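Local structure of endo-1,3-beta-glucanase, family GH16 (Zobellia galactanivorans, 5FUI) at residues N9-S21 with S120-K132. The protein probably binds laminarin, a marine beta-1,3-glucan, through the C-terminal family 6 carbohydrate-binding module of a marine bacterial laminarinase. Sequence-based numbering, arbitrary orientation. Where two conformers were deposited one is given.
Sequences NTLKIEAESYLYS and SGGWNINWIRITK. With MG (magnesium ion), chain E.
Leu11 and Ile13 exchange paired N-H...O=C bonds with Ile130 and Ile128, setting strand 10-14 antiparallel to strand 124-131, the two segment axes 4.6 Å apart at closest approach; the bond from Ile13 N to Ile128 O measures 2.7 Å. The non-hydrogen-bonded pairs, Lys12 with Arg129 between these two and Thr10-Thr131 and Glu14-Trp127 beyond them, share one face, where the polar and aromatic contacts collect. Lys12 runs out fully extended, CG anti to the backbone N (chi1 -174°), a course that takes its aliphatic end over one face of the Trp127 indole. There CE lies 3.4 Å from the centroid of the five-membered ring, almost on its normal, a CH-pi contact, while NZ adds a cation-pi interaction over the same ring and a long salt bridge to Glu14 OE2. Atom CH2 of the Trp127 ring lies over a face of the Arg129 guanidinium, whose NH2 pairs with Glu61. An alanine in place of Trp127 would probably leave the Lys12 chain without its aromatic bed and set the Arg129 guanidinium freer to turn. The face carrying Leu11, Ile13, Ile128 and Ile130 is apolar: Ile13 CD1 touches Ile130 CD1 at 3.9 Å. Just past Glu14, Ala15 CB rests on Ile125 CG2, and Asn126 grips a magnesium ion twice, through O and OD1; its O also accepts from Ala15 N at 2.9 Å, the donor standing above the carbonyl plane. Glu14 OE1 (2.5 Å from the magnesium), Glu16 OE1, a water and Glu34 O complete the site. Joining the chain's two ends at the edge of a four-stranded sheet, with a metal bound alongside, is characteristic of the beta-sandwich of family 6 carbohydrate-binding modules, where a metal ion, commonly calcium, is generally regarded as structural; the magnesium here probably plays the same part.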
loop_
_atom_site.group_PDB
_atom_site.type_symbol
_atom_site.label_atom_id
_atom_site.label_comp_id
_atom_site.label_asym_id
_atom_site.label_seq_id
_atom_site.Cartn_x
_atom_site.Cartn_y
_atom_site.Cartn_z
ATOM N N ASN A 9 -15.665 1.265 11.021
ATOM C CA ASN A 9 -15.849 1.659 9.581
ATOM C C ASN A 9 -14.563 1.464 8.719
ATOM O O ASN A 9 -13.461 1.567 9.267
ATOM C CB ASN A 9 -16.334 3.095 9.465
ATOM C CG ASN A 9 -17.844 3.177 9.424
ATOM O OD1 ASN A 9 -18.485 2.655 8.478
ATOM N ND2 ASN A 9 -18.440 3.814 10.450
ATOM N N THR A 10 -14.766 1.211 7.417
ATOM C CA THR A 10 -13.671 0.861 6.532
ATOM C C THR A 10 -13.592 1.812 5.303
ATOM O O THR A 10 -14.627 2.248 4.765
ATOM C CB THR A 10 -13.758 -0.622 6.078
ATOM O OG1 THR A 10 -13.700 -1.508 7.218
ATOM C CG2 THR A 10 -12.670 -0.965 5.111
ATOM N N LEU A 11 -12.357 2.119 4.879
ATOM C CA LEU A 11 -12.056 2.905 3.694
ATOM C C LEU A 11 -11.194 2.006 2.791
ATOM O O LEU A 11 -10.110 1.553 3.276
ATOM C CB LEU A 11 -11.322 4.178 4.048
ATOM C CG LEU A 11 -10.806 4.941 2.821
ATOM C CD1 LEU A 11 -11.988 5.616 2.050
ATOM C CD2 LEU A 11 -9.744 5.989 3.187
ATOM N N LYS A 12 -11.658 1.689 1.562
ATOM C CA LYS A 12 -10.839 0.927 0.629
ATOM C C LYS A 12 -10.284 1.843 -0.433
ATOM O O LYS A 12 -11.051 2.610 -1.095
ATOM C CB LYS A 12 -11.634 -0.259 0.049
ATOM C CG LYS A 12 -10.867 -1.220 -0.827
ATOM C CD LYS A 12 -11.841 -2.378 -1.070
ATOM C CE LYS A 12 -11.217 -3.442 -1.893
ATOM N NZ LYS A 12 -12.201 -4.259 -2.635
ATOM N N ILE A 13 -8.947 1.867 -0.562
ATOM C CA ILE A 13 -8.230 2.705 -1.559
ATOM C C ILE A 13 -7.699 1.770 -2.625
ATOM O O ILE A 13 -6.836 0.918 -2.346
ATOM C CB ILE A 13 -7.031 3.451 -0.957
ATOM C CG1 ILE A 13 -7.503 4.330 0.194
ATOM C CG2 ILE A 13 -6.248 4.294 -1.973
ATOM C CD1 ILE A 13 -6.352 4.655 1.166
ATOM N N GLU A 14 -8.180 1.895 -3.882
ATOM C CA GLU A 14 -7.665 1.032 -4.943
ATOM C C GLU A 14 -6.234 1.484 -5.203
ATOM O O GLU A 14 -5.969 2.680 -5.277
ATOM C CB GLU A 14 -8.511 1.079 -6.253
ATOM C CG GLU A 14 -9.897 0.491 -6.018
ATOM C CD GLU A 14 -9.806 -1.062 -5.666
ATOM O OE1 GLU A 14 -8.794 -1.775 -6.039
ATOM O OE2 GLU A 14 -10.745 -1.580 -5.056
ATOM N N ALA A 15 -5.288 0.563 -5.240
ATOM C CA ALA A 15 -3.865 0.972 -5.279
ATOM C C ALA A 15 -3.552 1.755 -6.579
ATOM O O ALA A 15 -2.562 2.501 -6.634
ATOM C CB ALA A 15 -2.940 -0.258 -5.133
ATOM N N GLU A 16 -4.314 1.438 -7.672
ATOM C CA GLU A 16 -4.082 2.074 -8.979
ATOM C C GLU A 16 -4.605 3.532 -8.988
ATOM O O GLU A 16 -4.487 4.193 -9.985
ATOM C CB GLU A 16 -4.662 1.196 -10.093
ATOM C CG GLU A 16 -6.185 1.207 -10.195
ATOM C CD GLU A 16 -6.862 0.147 -9.334
ATOM O OE1 GLU A 16 -6.262 -0.377 -8.343
ATOM O OE2 GLU A 16 -8.009 -0.249 -9.654
ATOM N N SER A 17 -5.221 3.989 -7.903
ATOM C CA SER A 17 -5.858 5.321 -7.811
ATOM C C SER A 17 -4.917 6.402 -7.367
ATOM O O SER A 17 -5.350 7.522 -7.043
ATOM C CB SER A 17 -7.102 5.251 -6.909
ATOM O OG SER A 17 -6.728 5.221 -5.527
ATOM N N TYR A 18 -3.617 6.114 -7.366
ATOM C CA TYR A 18 -2.653 7.122 -6.891
ATOM C C TYR A 18 -2.674 8.425 -7.733
ATOM O O TYR A 18 -3.028 8.360 -8.938
ATOM C CB TYR A 18 -1.205 6.591 -6.949
ATOM C CG TYR A 18 -0.792 5.923 -8.235
ATOM C CD1 TYR A 18 -0.441 6.678 -9.390
ATOM C CD2 TYR A 18 -0.692 4.547 -8.292
ATOM C CE1 TYR A 18 -0.041 6.032 -10.589
ATOM C CE2 TYR A 18 -0.292 3.905 -9.414
ATOM C CZ TYR A 18 0.056 4.646 -10.555
ATOM O OH TYR A 18 0.421 3.974 -11.702
ATOM N N LEU A 19 -2.397 9.569 -7.109
ATOM C CA LEU A 19 -2.273 10.841 -7.908
ATOM C C LEU A 19 -0.886 10.932 -8.464
ATOM O O LEU A 19 -0.755 11.385 -9.589
ATOM C CB LEU A 19 -2.612 12.034 -7.041
ATOM C CG LEU A 19 -2.526 13.423 -7.650
ATOM C CD1 LEU A 19 -3.561 13.549 -8.735
ATOM C CD2 LEU A 19 -2.784 14.497 -6.556
ATOM N N TYR A 20 0.152 10.549 -7.694
ATOM C CA TYR A 20 1.515 10.604 -8.215
ATOM C C TYR A 20 2.136 9.266 -7.973
ATOM O O TYR A 20 1.803 8.622 -7.021
ATOM C CB TYR A 20 2.348 11.657 -7.538
ATOM C CG TYR A 20 1.677 13.056 -7.502
ATOM C CD1 TYR A 20 1.609 13.862 -8.623
ATOM C CD2 TYR A 20 1.176 13.516 -6.297
ATOM C CE1 TYR A 20 1.022 15.144 -8.530
ATOM C CE2 TYR A 20 0.607 14.739 -6.149
ATOM C CZ TYR A 20 0.531 15.559 -7.252
ATOM O OH TYR A 20 -0.079 16.794 -7.035
ATOM N N SER A 21 3.128 8.945 -8.799
ATOM C CA SER A 21 3.893 7.713 -8.624
ATOM C C SER A 21 5.268 7.876 -9.285
ATOM O O SER A 21 5.526 8.834 -10.110
ATOM C CB SER A 21 3.210 6.501 -9.270
ATOM O OG SER A 21 3.157 6.677 -10.707
ATOM N N SER A 120 12.266 -2.597 -1.260
ATOM C CA SER A 120 12.778 -3.679 -2.104
ATOM C C SER A 120 11.602 -4.028 -3.076
ATOM O O SER A 120 10.438 -4.263 -2.629
ATOM C CB SER A 120 13.104 -4.907 -1.277
ATOM O OG SER A 120 13.662 -5.828 -2.159
ATOM N N GLY A 121 11.882 -3.950 -4.393
ATOM C CA GLY A 121 10.862 -4.229 -5.373
ATOM C C GLY A 121 10.495 -5.719 -5.502
ATOM O O GLY A 121 10.857 -6.571 -4.672
ATOM N N GLY A 122 9.715 -5.955 -6.588
ATOM C CA GLY A 122 9.310 -7.338 -6.899
ATOM C C GLY A 122 8.016 -7.772 -6.235
ATOM O O GLY A 122 7.832 -8.937 -6.017
ATOM N N TRP A 123 7.137 -6.832 -5.959
ATOM C CA TRP A 123 5.833 -7.081 -5.343
ATOM C C TRP A 123 4.784 -6.286 -6.073
ATOM O O TRP A 123 5.094 -5.292 -6.798
ATOM C CB TRP A 123 5.837 -6.747 -3.816
ATOM C CG TRP A 123 6.277 -5.307 -3.536
ATOM C CD1 TRP A 123 7.579 -4.845 -3.530
ATOM C CD2 TRP A 123 5.418 -4.145 -3.281
ATOM N NE1 TRP A 123 7.615 -3.484 -3.218
ATOM C CE2 TRP A 123 6.297 -3.024 -3.104
ATOM C CE3 TRP A 123 4.022 -3.934 -3.188
ATOM C CZ2 TRP A 123 5.815 -1.747 -2.850
ATOM C CZ3 TRP A 123 3.566 -2.630 -2.865
ATOM C CH2 TRP A 123 4.462 -1.576 -2.720
ATOM N N ASN A 124 3.532 -6.814 -5.976
ATOM C CA ASN A 124 2.351 -6.144 -6.615
ATOM C C ASN A 124 1.385 -5.713 -5.532
ATOM O O ASN A 124 1.371 -6.364 -4.418
ATOM C CB ASN A 124 1.612 -7.090 -7.531
ATOM C CG ASN A 124 2.390 -7.486 -8.798
ATOM O OD1 ASN A 124 2.059 -8.552 -9.400
ATOM N ND2 ASN A 124 3.384 -6.748 -9.173
ATOM N N ILE A 125 0.536 -4.712 -5.778
ATOM C CA ILE A 125 -0.505 -4.386 -4.813
ATOM C C ILE A 125 -1.816 -4.010 -5.520
ATOM O O ILE A 125 -1.809 -3.266 -6.500
ATOM C CB ILE A 125 -0.001 -3.258 -3.857
ATOM C CG1 ILE A 125 -1.125 -2.903 -2.896
ATOM C CG2 ILE A 125 0.482 -1.992 -4.689
ATOM C CD1 ILE A 125 -0.626 -2.102 -1.685
ATOM N N ASN A 126 -2.906 -4.534 -4.977
ATOM C CA ASN A 126 -4.236 -4.388 -5.541
ATOM C C ASN A 126 -4.996 -3.205 -4.852
ATOM O O ASN A 126 -5.541 -2.299 -5.541
ATOM C CB ASN A 126 -5.034 -5.716 -5.402
ATOM C CG ASN A 126 -6.440 -5.662 -5.967
ATOM O OD1 ASN A 126 -6.821 -4.738 -6.649
ATOM N ND2 ASN A 126 -7.230 -6.717 -5.682
ATOM N N TRP A 127 -4.966 -3.189 -3.512
ATOM C CA TRP A 127 -5.677 -2.155 -2.769
ATOM C C TRP A 127 -5.106 -2.106 -1.355
ATOM O O TRP A 127 -4.334 -2.943 -0.925
ATOM C CB TRP A 127 -7.243 -2.398 -2.725
ATOM C CG TRP A 127 -7.716 -3.765 -2.401
ATOM C CD1 TRP A 127 -8.321 -4.673 -3.285
ATOM C CD2 TRP A 127 -7.681 -4.420 -1.094
ATOM N NE1 TRP A 127 -8.648 -5.858 -2.593
ATOM C CE2 TRP A 127 -8.306 -5.749 -1.279
ATOM C CE3 TRP A 127 -7.229 -4.051 0.214
ATOM C CZ2 TRP A 127 -8.506 -6.627 -0.227
ATOM C CZ3 TRP A 127 -7.391 -5.008 1.244
ATOM C CH2 TRP A 127 -7.983 -6.252 1.023
ATOM N N ILE A 128 -5.537 -1.034 -0.680
ATOM C CA ILE A 128 -5.266 -0.732 0.703
ATOM C C ILE A 128 -6.639 -0.601 1.418
ATOM O O ILE A 128 -7.587 -0.022 0.840
ATOM C CB ILE A 128 -4.469 0.599 0.883
ATOM C CG1 ILE A 128 -3.173 0.595 0.042
ATOM C CG2 ILE A 128 -4.182 0.843 2.375
ATOM C CD1 ILE A 128 -3.255 1.502 -1.170
ATOM N N ARG A 129 -6.772 -1.128 2.645
ATOM C CA ARG A 129 -8.041 -0.969 3.401
ATOM C C ARG A 129 -7.692 -0.522 4.787
ATOM O O ARG A 129 -6.926 -1.156 5.494
ATOM C CB ARG A 129 -8.815 -2.319 3.346
ATOM C CG ARG A 129 -10.169 -2.299 4.035
ATOM C CD ARG A 129 -11.063 -3.466 3.579
ATOM N NE ARG A 129 -10.479 -4.736 3.919
ATOM C CZ ARG A 129 -10.640 -5.909 3.253
ATOM N NH1 ARG A 129 -11.461 -5.945 2.171
ATOM N NH2 ARG A 129 -9.952 -7.005 3.741
ATOM N N ILE A 130 -8.391 0.538 5.203
ATOM C CA ILE A 130 -8.161 1.161 6.492
ATOM C C ILE A 130 -9.401 0.960 7.388
ATOM O O ILE A 130 -10.507 1.327 6.927
ATOM C CB ILE A 130 -7.810 2.660 6.369
ATOM C CG1 ILE A 130 -6.504 2.801 5.533
ATOM C CG2 ILE A 130 -7.688 3.315 7.770
ATOM C CD1 ILE A 130 -6.206 4.246 5.018
ATOM N N THR A 131 -9.236 0.407 8.591
ATOM C CA THR A 131 -10.374 0.097 9.488
ATOM C C THR A 131 -10.100 0.645 10.889
ATOM O O THR A 131 -9.050 0.478 11.442
ATOM C CB THR A 131 -10.574 -1.443 9.595
ATOM O OG1 THR A 131 -10.805 -1.930 8.272
ATOM C CG2 THR A 131 -11.793 -1.760 10.457
ATOM N N LYS A 132 -11.096 1.326 11.490
ATOM C CA LYS A 132 -10.873 1.620 12.928
ATOM C C LYS A 132 -11.735 0.811 13.827
ATOM O O LYS A 132 -12.890 0.703 13.491
ATOM C CB LYS A 132 -10.885 3.094 13.240
ATOM C CG LYS A 132 -10.575 3.375 14.728
ATOM C CD LYS A 132 -9.716 4.601 14.778
ATOM C CE LYS A 132 -9.448 5.046 16.194
ATOM N NZ LYS A 132 -10.749 5.473 16.816
HETATM MG MG MG E . -6.867 -2.538 -7.504
HETATM O O HOH W 1 -8.963 -2.656 -8.536
#